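Local coordinates for L-Ala-D/L-Glu Epimerase (Escherichia coli, PDB 1JPD), which belongs to the enolase superfamily, joining an N-terminal domain of the mandelate racemase/muconate lactonizing type to a TIM-barrel domain, at residues V9-W14 and E56-V61; V34-L37 and I42-T45; A63-V68 and N92-A97; L101-Q106 and A111-I116. All coordinates share one frame; numbering follows the deposited sequence.

Contact 1: residues V9-W14 and E56-V61; sequences VFEEAW and ESDASV
Glu11 turns its CG opposite the backbone N (chi1 165°) and keeps the rest of its chain extended, while Asp58 swings CG opposite its carbonyl carbon (chi1 -68°); together these torsions bring the two carboxylates together between strand and helix. The side chains cross nearly at right angles, with the carboxylate planes 89° apart. Glu11 OE2 and Asp58 OD2 are modelled 2.6 Å from each other, although the exact spacing is uncertain. Arg31, on the neighbouring strand 29-39, forms a long, weak ion pair with each of the two acids, which may ease their mutual repulsion. The contact belongs to the N-terminal domain of the enolase superfamily, where a three-stranded antiparallel sheet is backed by helices, and it sets strand 6-15 beside the start of helix 58-66. The CA atoms of Glu11 and Asp58 lie 7.1 Å apart. Ser57 is the N-cap of that helix: its OG accepts from Ser60 N at 3.0 Å, and Asp58 follows in the first turn, where the helix dipole would favour a negative charge. On the strand, the next residue, Glu12, points away from the helix. Trp14 NE1 donates to Glu12 OE1 over 2.9 Å, reaching it from above the carboxylate plane, and the same oxygen forms a salt bridge with Arg284 of helix 283-289.

Contact 2: residues V34-L37 and I42-T45; sequences VVEL and IKGT
Leu37 and Gly44 form an antiparallel hydrogen-bonded pair, Leu37 N to Gly44 O and Gly44 N to Leu37 O each measuring 2.6 Å, with Glu36 and Thr45 as the adjoining non-hydrogen-bonded pair. On the face bearing Glu36 and Thr45, Glu36 extends fully, with CG opposite the backbone N (chi1 177°), and its carboxylate leans diagonally over to Lys43. The lysine chain is straight as well, and its NZ meets Glu36 OE1 at 3.1 Å in a salt bridge whose hydrogen bond is weak. Thr45 turns its methyl, not its hydroxyl, to the valine two residues before Glu36: Thr45 CG2 packs on Val34 CG1 at 3.7 Å. Thr45 OG1 instead lies near the aliphatic part of Glu36, 4.2 Å from its CG. Arg284 of helix 283-289 touches both Val34 and Thr45. Leu37 leaves the sheet on the other face, where Gly44 contributes no side chain, and lies against Ala97 and Leu98 of helix 89-104. The two segments belong to the beta hairpin of strands 29-39 and 42-48 in the three-stranded sheet of the N-terminal domain, and backbone bonding of Val35 with Gly46 continues the ladder beyond the Leu37-Gly44 pair. The charged pair of Glu36 and Lys43 thus lies next to the packing of the buried Val34 on Thr45, while the Leu37 face is apolar against helix 89-104; the salt bridge, whose hydrogen bond is weak, adds to a backbone ladder that already joins the strands.

Contact 3: residues A63-V68 and N92-A97; sequences AQIMSV and NALDCA
Leu94 is the side chain that Ile65 and Val68 share: Ile65 mainly meets its CD2, Val68 its CD1. Ile65 and Leu94 lie alongside each other, pointing opposite ways, and Ile65 CG2 rests against Leu94 CD2 at 3.6 Å, the branch methyl doing the touching. The longer branch of Ile65 runs a different way. With CG1 opposite the carbonyl carbon (chi1 -59°) and the chain extended beyond it, CD1 reaches Ala93 CB at 4.1 Å, one residue back along the partner helix. Thus the two branches of a single isoleucine meet two successive residues. Val68 comes from past the clearly helical part of its segment. Its CG1 sits between the backbone N and the carbonyl carbon (chi1 76°), the crowded position, and this directs the methyl tip to tip at Leu94 CD1, 3.3 Å away. No hydrogen bond crosses the interface; the contact is entirely apolar, with all four residues buried. Just before Val68, within the same segment, Ser67 OG donates to Gln64 O over 2.6 Å, meeting the carbonyl oxygen from a position tilted out of the carbonyl plane. Helix 58-66 and helix 89-104 lie here on one side of the antiparallel sheet, whose Val33 and Val35 in strand 29-39 floor the junction beneath Ile65, while helix 78-84 closes in through Leu81 on Leu94 and Ile84 on Val68.

Contact 4: residues L101-Q106 and A111-I116; sequences LAARRQ and ADLIGI
Apolar contact is carried by Leu113, which projects from helix 110-114 onto the end of helix 89-104. With its CG opposite the backbone N (chi1 -178°), the leucine places CD2 on the two small residues there: CD2 lies 3.6 Å from Ala103 CB and 4.1 Å from Ala102 CB. Short side chains at these positions are consistent with the close approach of the backbones, the CA atoms of Ala103 and Leu113 being 5.9 Å apart. The second methyl makes a mixed contact, apolar against polar. Gln106, extended and crossing Leu113 at about a right angle, lays its amide beside CD1, with NE2 and CD each 3.9 Å from that methyl. Hydrogen bonds do not cross between the segments; they shape the ends of each helix instead. Gln106 N bonds to Ala103 O as the first helix gives way to the turn. Gly115 takes a positive phi and ends helix 110-114 in a Schellman motif, with Ile116 N directed to Ala111 O at 3.0 Å and Gly115 N to Asp112 O. The contact itself pairs two sequential helices across a short connection within the enolase-type N-terminal domain.

In the fold
All four contacts belong to the N-terminal domain. Strand 29-39 in contact 2 is the middle strand of the sheet, flanked by the strand of contact 1. Contact 3 lies about 11 Å, centre to centre, from both; there Ile65 serves as a common point, its CG2 3.7 Å from Val9 CG2 and its CD1 3.4 Å from Val35 CG2. Contact 4 continues helix 89-104 from contact 3 and meets the hairpin of contact 2, with Ile42 CG2 3.4 Å from Arg104 CB. Contacts 1 and 4 lie farthest apart, about 27 Å between centres. Through Arg284, contacts 1 and 2 both border the TIM-barrel domain.

Contact 1: residues V9-W14 and E56-V61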
loop_
_atom_site.group_PDB
_atom_site.type_symbol
_atom_site.label_atom_id
_atom_site.label_comp_id
_atom_site.label_asym_id
_atom_site.label_seq_id
_atom_site.Cartn_x
_atom_site.Cartn_y
_atom_site.Cartn_z
ATOM N N VAL A 9 3.919 -0.484 23.505
ATOM C CA VAL A 9 3.347 -1.251 22.418
ATOM C C VAL A 9 1.920 -1.603 22.766
ATOM O O VAL A 9 1.654 -2.157 23.830
ATOM C CB VAL A 9 4.152 -2.547 22.180
ATOM C CG1 VAL A 9 3.480 -3.406 21.121
ATOM C CG2 VAL A 9 5.562 -2.196 21.738
ATOM N N PHE A 10 0.990 -1.261 21.885
ATOM C CA PHE A 10 -0.404 -1.588 22.138
ATOM C C PHE A 10 -1.175 -1.902 20.863
ATOM O O PHE A 10 -0.896 -1.375 19.784
ATOM C CB PHE A 10 -1.094 -0.484 22.959
ATOM C CG PHE A 10 -0.949 0.896 22.389
ATOM C CD1 PHE A 10 -1.967 1.460 21.632
ATOM C CD2 PHE A 10 0.195 1.648 22.636
ATOM C CE1 PHE A 10 -1.851 2.752 21.132
ATOM C CE2 PHE A 10 0.321 2.945 22.136
ATOM C CZ PHE A 10 -0.707 3.496 21.386
ATOM N N GLU A 11 -2.150 -2.783 21.018
ATOM C CA GLU A 11 -2.967 -3.266 19.928
ATOM C C GLU A 11 -4.295 -2.522 19.813
ATOM O O GLU A 11 -4.910 -2.199 20.821
ATOM C CB GLU A 11 -3.162 -4.768 20.163
ATOM C CG GLU A 11 -4.246 -5.469 19.397
ATOM C CD GLU A 11 -4.288 -6.944 19.747
ATOM O OE1 GLU A 11 -4.068 -7.272 20.931
ATOM O OE2 GLU A 11 -4.547 -7.773 18.850
ATOM N N GLU A 12 -4.723 -2.248 18.579
ATOM C CA GLU A 12 -5.981 -1.546 18.331
ATOM C C GLU A 12 -6.823 -2.148 17.200
ATOM O O GLU A 12 -6.360 -2.270 16.068
ATOM C CB GLU A 12 -5.716 -0.077 17.987
ATOM C CG GLU A 12 -5.093 0.740 19.092
ATOM C CD GLU A 12 -4.960 2.210 18.726
ATOM O OE1 GLU A 12 -4.940 2.534 17.509
ATOM O OE2 GLU A 12 -4.861 3.042 19.660
ATOM N N ALA A 13 -8.067 -2.499 17.500
ATOM C CA ALA A 13 -8.958 -3.045 16.483
ATOM C C ALA A 13 -10.011 -2.001 16.113
ATOM O O ALA A 13 -11.002 -1.833 16.824
ATOM C CB ALA A 13 -9.635 -4.316 16.994
ATOM N N TRP A 14 -9.801 -1.304 14.998
ATOM C CA TRP A 14 -10.737 -0.267 14.555
ATOM C C TRP A 14 -11.904 -0.798 13.724
ATOM O O TRP A 14 -11.708 -1.505 12.739
ATOM C CB TRP A 14 -10.000 0.808 13.751
ATOM C CG TRP A 14 -8.904 1.507 14.508
ATOM C CD1 TRP A 14 -7.675 0.999 14.844
ATOM C CD2 TRP A 14 -8.924 2.855 14.991
ATOM N NE1 TRP A 14 -6.931 1.953 15.495
ATOM C CE2 TRP A 14 -7.671 3.101 15.598
ATOM C CE3 TRP A 14 -9.879 3.882 14.966
ATOM C CZ2 TRP A 14 -7.349 4.332 16.177
ATOM C CZ3 TRP A 14 -9.559 5.109 15.543
ATOM C CH2 TRP A 14 -8.302 5.322 16.139
ATOM N N GLU A 56 1.293 -13.364 9.800
ATOM C CA GLU A 56 1.408 -12.431 10.909
ATOM C C GLU A 56 0.034 -12.236 11.535
ATOM O O GLU A 56 -0.991 -12.264 10.860
ATOM C CB GLU A 56 1.900 -11.079 10.429
ATOM C CG GLU A 56 3.193 -11.078 9.653
ATOM C CD GLU A 56 3.561 -9.672 9.187
ATOM O OE1 GLU A 56 2.643 -8.930 8.750
ATOM O OE2 GLU A 56 4.760 -9.319 9.249
ATOM N N SER A 57 0.032 -12.038 12.841
ATOM C CA SER A 57 -1.188 -11.796 13.597
ATOM C C SER A 57 -0.761 -10.697 14.561
ATOM O O SER A 57 0.432 -10.385 14.633
ATOM C CB SER A 57 -1.569 -13.053 14.369
ATOM O OG SER A 57 -0.503 -13.417 15.233
ATOM N N ASP A 58 -1.696 -10.097 15.290
ATOM C CA ASP A 58 -1.289 -9.054 16.227
ATOM C C ASP A 58 -0.331 -9.625 17.270
ATOM O O ASP A 58 0.657 -8.982 17.635
ATOM C CB ASP A 58 -2.497 -8.432 16.924
ATOM C CG ASP A 58 -3.359 -7.624 15.981
ATOM O OD1 ASP A 58 -2.823 -7.098 14.986
ATOM O OD2 ASP A 58 -4.572 -7.500 16.244
ATOM N N ALA A 59 -0.616 -10.836 17.745
ATOM C CA ALA A 59 0.234 -11.486 18.745
ATOM C C ALA A 59 1.634 -11.716 18.183
ATOM O O ALA A 59 2.647 -11.421 18.832
ATOM C CB ALA A 59 -0.379 -12.815 19.162
ATOM N N SER A 60 1.669 -12.244 16.964
ATOM C CA SER A 60 2.910 -12.542 16.260
ATOM C C SER A 60 3.814 -11.318 16.081
ATOM O O SER A 60 5.028 -11.382 16.301
ATOM C CB SER A 60 2.577 -13.130 14.891
ATOM O OG SER A 60 3.756 -13.516 14.221
ATOM N N VAL A 61 3.213 -10.203 15.674
ATOM C CA VAL A 61 3.951 -8.970 15.458
ATOM C C VAL A 61 4.350 -8.296 16.769
ATOM O O VAL A 61 5.430 -7.710 16.866
ATOM C CB VAL A 61 3.127 -7.988 14.609
ATOM C CG1 VAL A 61 3.915 -6.711 14.385
ATOM C CG2 VAL A 61 2.766 -8.637 13.280
#

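Contact 2: residues V34-L37 and I42-T45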
loop_
_atom_site.group_PDB
_atom_site.type_symbol
_atom_site.label_atom_id
_atom_site.label_comp_id
_atom_site.label_asym_id
_atom_site.label_seq_id
_atom_site.Cartn_x
_atom_site.Cartn_y
_atom_site.Cartn_z
ATOM N N VAL A 34 0.307 -0.482 17.440
ATOM C CA VAL A 34 0.964 0.809 17.559
ATOM C C VAL A 34 2.191 0.752 18.457
ATOM O O VAL A 34 2.209 0.035 19.461
ATOM C CB VAL A 34 0.008 1.876 18.140
ATOM C CG1 VAL A 34 0.680 3.238 18.101
ATOM C CG2 VAL A 34 -1.297 1.897 17.373
ATOM N N VAL A 35 3.214 1.512 18.084
ATOM C CA VAL A 35 4.433 1.590 18.868
ATOM C C VAL A 35 4.785 3.046 19.112
ATOM O O VAL A 35 5.012 3.815 18.174
ATOM C CB VAL A 35 5.621 0.923 18.168
ATOM C CG1 VAL A 35 6.918 1.272 18.911
ATOM C CG2 VAL A 35 5.414 -0.586 18.134
ATOM N N GLU A 36 4.833 3.420 20.382
ATOM C CA GLU A 36 5.163 4.783 20.760
ATOM C C GLU A 36 6.549 4.820 21.398
ATOM O O GLU A 36 6.806 4.123 22.377
ATOM C CB GLU A 36 4.104 5.305 21.727
ATOM C CG GLU A 36 4.359 6.694 22.262
ATOM C CD GLU A 36 3.128 7.293 22.917
ATOM O OE1 GLU A 36 3.295 8.104 23.852
ATOM O OE2 GLU A 36 1.994 6.966 22.491
ATOM N N LEU A 37 7.440 5.620 20.822
ATOM C CA LEU A 37 8.807 5.769 21.327
ATOM C C LEU A 37 8.943 7.126 22.011
ATOM O O LEU A 37 8.290 8.090 21.617
ATOM C CB LEU A 37 9.821 5.674 20.180
ATOM C CG LEU A 37 9.851 4.391 19.346
ATOM C CD1 LEU A 37 10.898 4.519 18.262
ATOM C CD2 LEU A 37 10.150 3.201 20.231
ATOM N N ILE A 42 10.002 14.122 23.513
ATOM C CA ILE A 42 9.592 13.897 22.142
ATOM C C ILE A 42 9.092 12.472 21.971
ATOM O O ILE A 42 9.759 11.524 22.377
ATOM C CB ILE A 42 10.761 14.135 21.173
ATOM C CG1 ILE A 42 11.488 15.430 21.548
ATOM C CG2 ILE A 42 10.250 14.219 19.733
ATOM C CD1 ILE A 42 10.608 16.665 21.547
ATOM N N LYS A 43 7.911 12.328 21.378
ATOM C CA LYS A 43 7.323 11.015 21.150
ATOM C C LYS A 43 7.332 10.635 19.674
ATOM O O LYS A 43 7.035 11.458 18.813
ATOM C CB LYS A 43 5.879 10.977 21.665
ATOM C CG LYS A 43 5.740 11.011 23.181
ATOM C CD LYS A 43 4.284 10.851 23.623
ATOM C CE LYS A 43 4.152 10.839 25.149
ATOM N NZ LYS A 43 2.756 10.582 25.621
ATOM N N GLY A 44 7.676 9.384 19.389
ATOM C CA GLY A 44 7.680 8.905 18.017
ATOM C C GLY A 44 6.629 7.815 17.922
ATOM O O GLY A 44 6.652 6.861 18.702
ATOM N N THR A 45 5.692 7.948 16.991
ATOM C CA THR A 45 4.652 6.938 16.868
ATOM C C THR A 45 4.631 6.248 15.518
ATOM O O THR A 45 4.629 6.891 14.472
ATOM C CB THR A 45 3.274 7.535 17.152
ATOM O OG1 THR A 45 3.263 8.071 18.481
ATOM C CG2 THR A 45 2.199 6.463 17.039
#

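Contact 3: residues A63-V68 and N92-A97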
loop_
_atom_site.group_PDB
_atom_site.type_symbol
_atom_site.label_atom_id
_atom_site.label_comp_id
_atom_site.label_asym_id
_atom_site.label_seq_id
_atom_site.Cartn_x
_atom_site.Cartn_y
_atom_site.Cartn_z
ATOM N N ALA A 63 5.034 -9.801 19.507
ATOM C CA ALA A 63 6.145 -10.588 20.016
ATOM C C ALA A 63 7.457 -10.141 19.366
ATOM O O ALA A 63 8.472 -9.981 20.052
ATOM C CB ALA A 63 5.901 -12.068 19.752
ATOM N N GLN A 64 7.445 -9.929 18.050
ATOM C CA GLN A 64 8.657 -9.502 17.350
ATOM C C GLN A 64 9.138 -8.151 17.848
ATOM O O GLN A 64 10.340 -7.928 17.984
ATOM C CB GLN A 64 8.428 -9.408 15.840
ATOM C CG GLN A 64 8.040 -10.700 15.154
ATOM C CD GLN A 64 7.935 -10.529 13.650
ATOM O OE1 GLN A 64 8.933 -10.277 12.970
ATOM N NE2 GLN A 64 6.727 -10.656 13.125
ATOM N N ILE A 65 8.201 -7.243 18.117
ATOM C CA ILE A 65 8.575 -5.912 18.586
ATOM C C ILE A 65 9.196 -5.985 19.981
ATOM O O ILE A 65 10.272 -5.414 20.216
ATOM C CB ILE A 65 7.351 -4.933 18.581
ATOM C CG1 ILE A 65 6.788 -4.821 17.160
ATOM C CG2 ILE A 65 7.782 -3.541 19.062
ATOM C CD1 ILE A 65 5.660 -3.828 17.000
ATOM N N MET A 66 8.531 -6.691 20.895
ATOM C CA MET A 66 9.042 -6.836 22.256
ATOM C C MET A 66 10.463 -7.366 22.178
ATOM O O MET A 66 11.378 -6.825 22.797
ATOM C CB MET A 66 8.200 -7.823 23.070
ATOM C CG MET A 66 6.725 -7.484 23.199
ATOM S SD MET A 66 6.411 -5.761 23.621
ATOM C CE MET A 66 7.483 -5.533 25.045
ATOM N N SER A 67 10.637 -8.426 21.399
ATOM C CA SER A 67 11.937 -9.060 21.233
ATOM C C SER A 67 13.053 -8.055 20.993
ATOM O O SER A 67 14.223 -8.365 21.201
ATOM C CB SER A 67 11.906 -10.030 20.055
ATOM O OG SER A 67 12.298 -9.372 18.861
ATOM N N VAL A 68 12.708 -6.856 20.547
ATOM C CA VAL A 68 13.747 -5.879 20.286
ATOM C C VAL A 68 13.587 -4.592 21.103
ATOM O O VAL A 68 14.258 -3.585 20.848
ATOM C CB VAL A 68 13.823 -5.566 18.767
ATOM C CG1 VAL A 68 12.678 -4.656 18.352
ATOM C CG2 VAL A 68 15.166 -4.959 18.433
ATOM N N ASN A 92 7.930 -2.573 10.373
ATOM C CA ASN A 92 7.277 -1.381 9.848
ATOM C C ASN A 92 6.892 -0.413 10.963
ATOM O O ASN A 92 7.153 0.793 10.863
ATOM C CB ASN A 92 6.041 -1.758 9.030
ATOM C CG ASN A 92 5.409 -0.558 8.346
ATOM O OD1 ASN A 92 6.111 0.358 7.895
ATOM N ND2 ASN A 92 4.080 -0.561 8.249
ATOM N N ALA A 93 6.279 -0.929 12.026
ATOM C CA ALA A 93 5.890 -0.074 13.143
ATOM C C ALA A 93 7.121 0.593 13.768
ATOM O O ALA A 93 7.119 1.801 14.024
ATOM C CB ALA A 93 5.149 -0.874 14.187
ATOM N N LEU A 94 8.178 -0.181 13.998
ATOM C CA LEU A 94 9.384 0.378 14.601
ATOM C C LEU A 94 10.096 1.380 13.702
ATOM O O LEU A 94 10.469 2.473 14.143
ATOM C CB LEU A 94 10.348 -0.741 14.991
ATOM C CG LEU A 94 9.779 -1.650 16.075
ATOM C CD1 LEU A 94 10.754 -2.772 16.373
ATOM C CD2 LEU A 94 9.480 -0.832 17.318
ATOM N N ASP A 95 10.286 1.006 12.443
ATOM C CA ASP A 95 10.958 1.880 11.494
ATOM C C ASP A 95 10.196 3.199 11.386
ATOM O O ASP A 95 10.792 4.274 11.411
ATOM C CB ASP A 95 11.062 1.190 10.126
ATOM C CG ASP A 95 11.839 2.012 9.108
ATOM O OD1 ASP A 95 11.221 2.791 8.357
ATOM O OD2 ASP A 95 13.077 1.887 9.059
ATOM N N CYS A 96 8.874 3.121 11.287
ATOM C CA CYS A 96 8.080 4.333 11.187
ATOM C C CYS A 96 8.127 5.116 12.488
ATOM O O CYS A 96 8.203 6.340 12.465
ATOM C CB CYS A 96 6.634 4.004 10.811
ATOM S SG CYS A 96 6.466 3.397 9.114
ATOM N N ALA A 97 8.085 4.422 13.621
ATOM C CA ALA A 97 8.146 5.108 14.906
ATOM C C ALA A 97 9.471 5.873 15.023
ATOM O O ALA A 97 9.501 6.988 15.535
ATOM C CB ALA A 97 8.009 4.112 16.042
#

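Contact 4: residues L101-Q106 and A111-I116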
loop_
_atom_site.group_PDB
_atom_site.type_symbol
_atom_site.label_atom_id
_atom_site.label_comp_id
_atom_site.label_asym_id
_atom_site.label_seq_id
_atom_site.Cartn_x
_atom_site.Cartn_y
_atom_site.Cartn_z
ATOM N N LEU A 101 10.037 9.981 15.301
ATOM C CA LEU A 101 10.862 10.506 16.376
ATOM C C LEU A 101 12.011 11.351 15.834
ATOM O O LEU A 101 12.332 12.402 16.384
ATOM C CB LEU A 101 11.436 9.360 17.198
ATOM C CG LEU A 101 12.385 9.747 18.335
ATOM C CD1 LEU A 101 11.627 10.500 19.425
ATOM C CD2 LEU A 101 13.016 8.482 18.893
ATOM N N ALA A 102 12.635 10.890 14.758
ATOM C CA ALA A 102 13.747 11.626 14.172
ATOM C C ALA A 102 13.306 12.959 13.554
ATOM O O ALA A 102 14.108 13.885 13.420
ATOM C CB ALA A 102 14.450 10.760 13.125
ATOM N N ALA A 103 12.036 13.065 13.181
ATOM C CA ALA A 103 11.541 14.297 12.580
ATOM C C ALA A 103 11.066 15.277 13.640
ATOM O O ALA A 103 11.275 16.480 13.511
ATOM C CB ALA A 103 10.412 13.995 11.612
ATOM N N ARG A 104 10.419 14.765 14.680
ATOM C CA ARG A 104 9.932 15.622 15.750
ATOM C C ARG A 104 11.103 16.189 16.536
ATOM O O ARG A 104 11.028 17.305 17.048
ATOM C CB ARG A 104 9.006 14.846 16.684
ATOM C CG ARG A 104 7.628 14.589 16.115
ATOM C CD ARG A 104 6.922 13.491 16.891
ATOM N NE ARG A 104 5.554 13.288 16.432
ATOM C CZ ARG A 104 4.575 14.164 16.618
ATOM N NH1 ARG A 104 4.817 15.296 17.258
ATOM N NH2 ARG A 104 3.357 13.914 16.160
ATOM N N ARG A 105 12.187 15.420 16.628
ATOM C CA ARG A 105 13.374 15.868 17.347
ATOM C C ARG A 105 14.122 16.937 16.561
ATOM O O ARG A 105 15.208 17.357 16.948
ATOM C CB ARG A 105 14.312 14.696 17.638
ATOM C CG ARG A 105 13.877 13.852 18.814
ATOM C CD ARG A 105 14.766 12.627 19.015
ATOM N NE ARG A 105 16.089 12.950 19.544
ATOM C CZ ARG A 105 17.106 13.390 18.812
ATOM N NH1 ARG A 105 16.966 13.565 17.503
ATOM N NH2 ARG A 105 18.270 13.648 19.392
ATOM N N GLN A 106 13.539 17.368 15.450
ATOM C CA GLN A 106 14.140 18.404 14.629
ATOM C C GLN A 106 13.051 19.388 14.259
ATOM O O GLN A 106 13.243 20.271 13.421
ATOM C CB GLN A 106 14.756 17.808 13.371
ATOM C CG GLN A 106 15.790 16.757 13.663
ATOM C CD GLN A 106 16.716 16.524 12.493
ATOM O OE1 GLN A 106 17.433 15.524 12.445
ATOM N NE2 GLN A 106 16.716 17.457 11.543
ATOM N N ALA A 111 8.107 14.852 5.702
ATOM C CA ALA A 111 8.438 15.259 4.345
ATOM C C ALA A 111 9.698 16.126 4.291
ATOM O O ALA A 111 10.578 15.898 3.459
ATOM C CB ALA A 111 7.260 15.998 3.718
ATOM N N ASP A 112 9.790 17.113 5.177
ATOM C CA ASP A 112 10.951 17.993 5.183
ATOM C C ASP A 112 12.219 17.291 5.653
ATOM O O ASP A 112 13.315 17.578 5.166
ATOM C CB ASP A 112 10.680 19.230 6.042
ATOM C CG ASP A 112 9.646 20.152 5.417
ATOM O OD1 ASP A 112 9.759 20.427 4.202
ATOM O OD2 ASP A 112 8.728 20.606 6.137
ATOM N N LEU A 113 12.077 16.373 6.599
ATOM C CA LEU A 113 13.236 15.643 7.090
ATOM C C LEU A 113 13.864 14.932 5.895
ATOM O O LEU A 113 15.074 15.006 5.681
ATOM C CB LEU A 113 12.814 14.625 8.154
ATOM C CG LEU A 113 13.918 13.793 8.807
ATOM C CD1 LEU A 113 14.906 14.709 9.503
ATOM C CD2 LEU A 113 13.305 12.824 9.803
ATOM N N ILE A 114 13.032 14.249 5.112
ATOM C CA ILE A 114 13.510 13.535 3.933
ATOM C C ILE A 114 13.985 14.566 2.923
ATOM O O ILE A 114 15.010 14.382 2.265
ATOM C CB ILE A 114 12.393 12.712 3.258
ATOM C CG1 ILE A 114 11.725 11.787 4.274
ATOM C CG2 ILE A 114 12.976 11.910 2.094
ATOM C CD1 ILE A 114 12.611 10.703 4.761
ATOM N N GLY A 115 13.220 15.645 2.801
ATOM C CA GLY A 115 13.564 16.694 1.866
ATOM C C GLY A 115 12.811 16.596 0.553
ATOM O O GLY A 115 13.325 17.003 -0.494
ATOM N N ILE A 116 11.600 16.049 0.594
ATOM C CA ILE A 116 10.784 15.931 -0.614
ATOM C C ILE A 116 9.575 16.849 -0.473
ATOM O O ILE A 116 9.208 17.234 0.637
ATOM C CB ILE A 116 10.307 14.465 -0.851
ATOM C CG1 ILE A 116 9.502 13.961 0.343
ATOM C CG2 ILE A 116 11.499 13.557 -1.074
ATOM C CD1 ILE A 116 8.088 14.477 0.382
#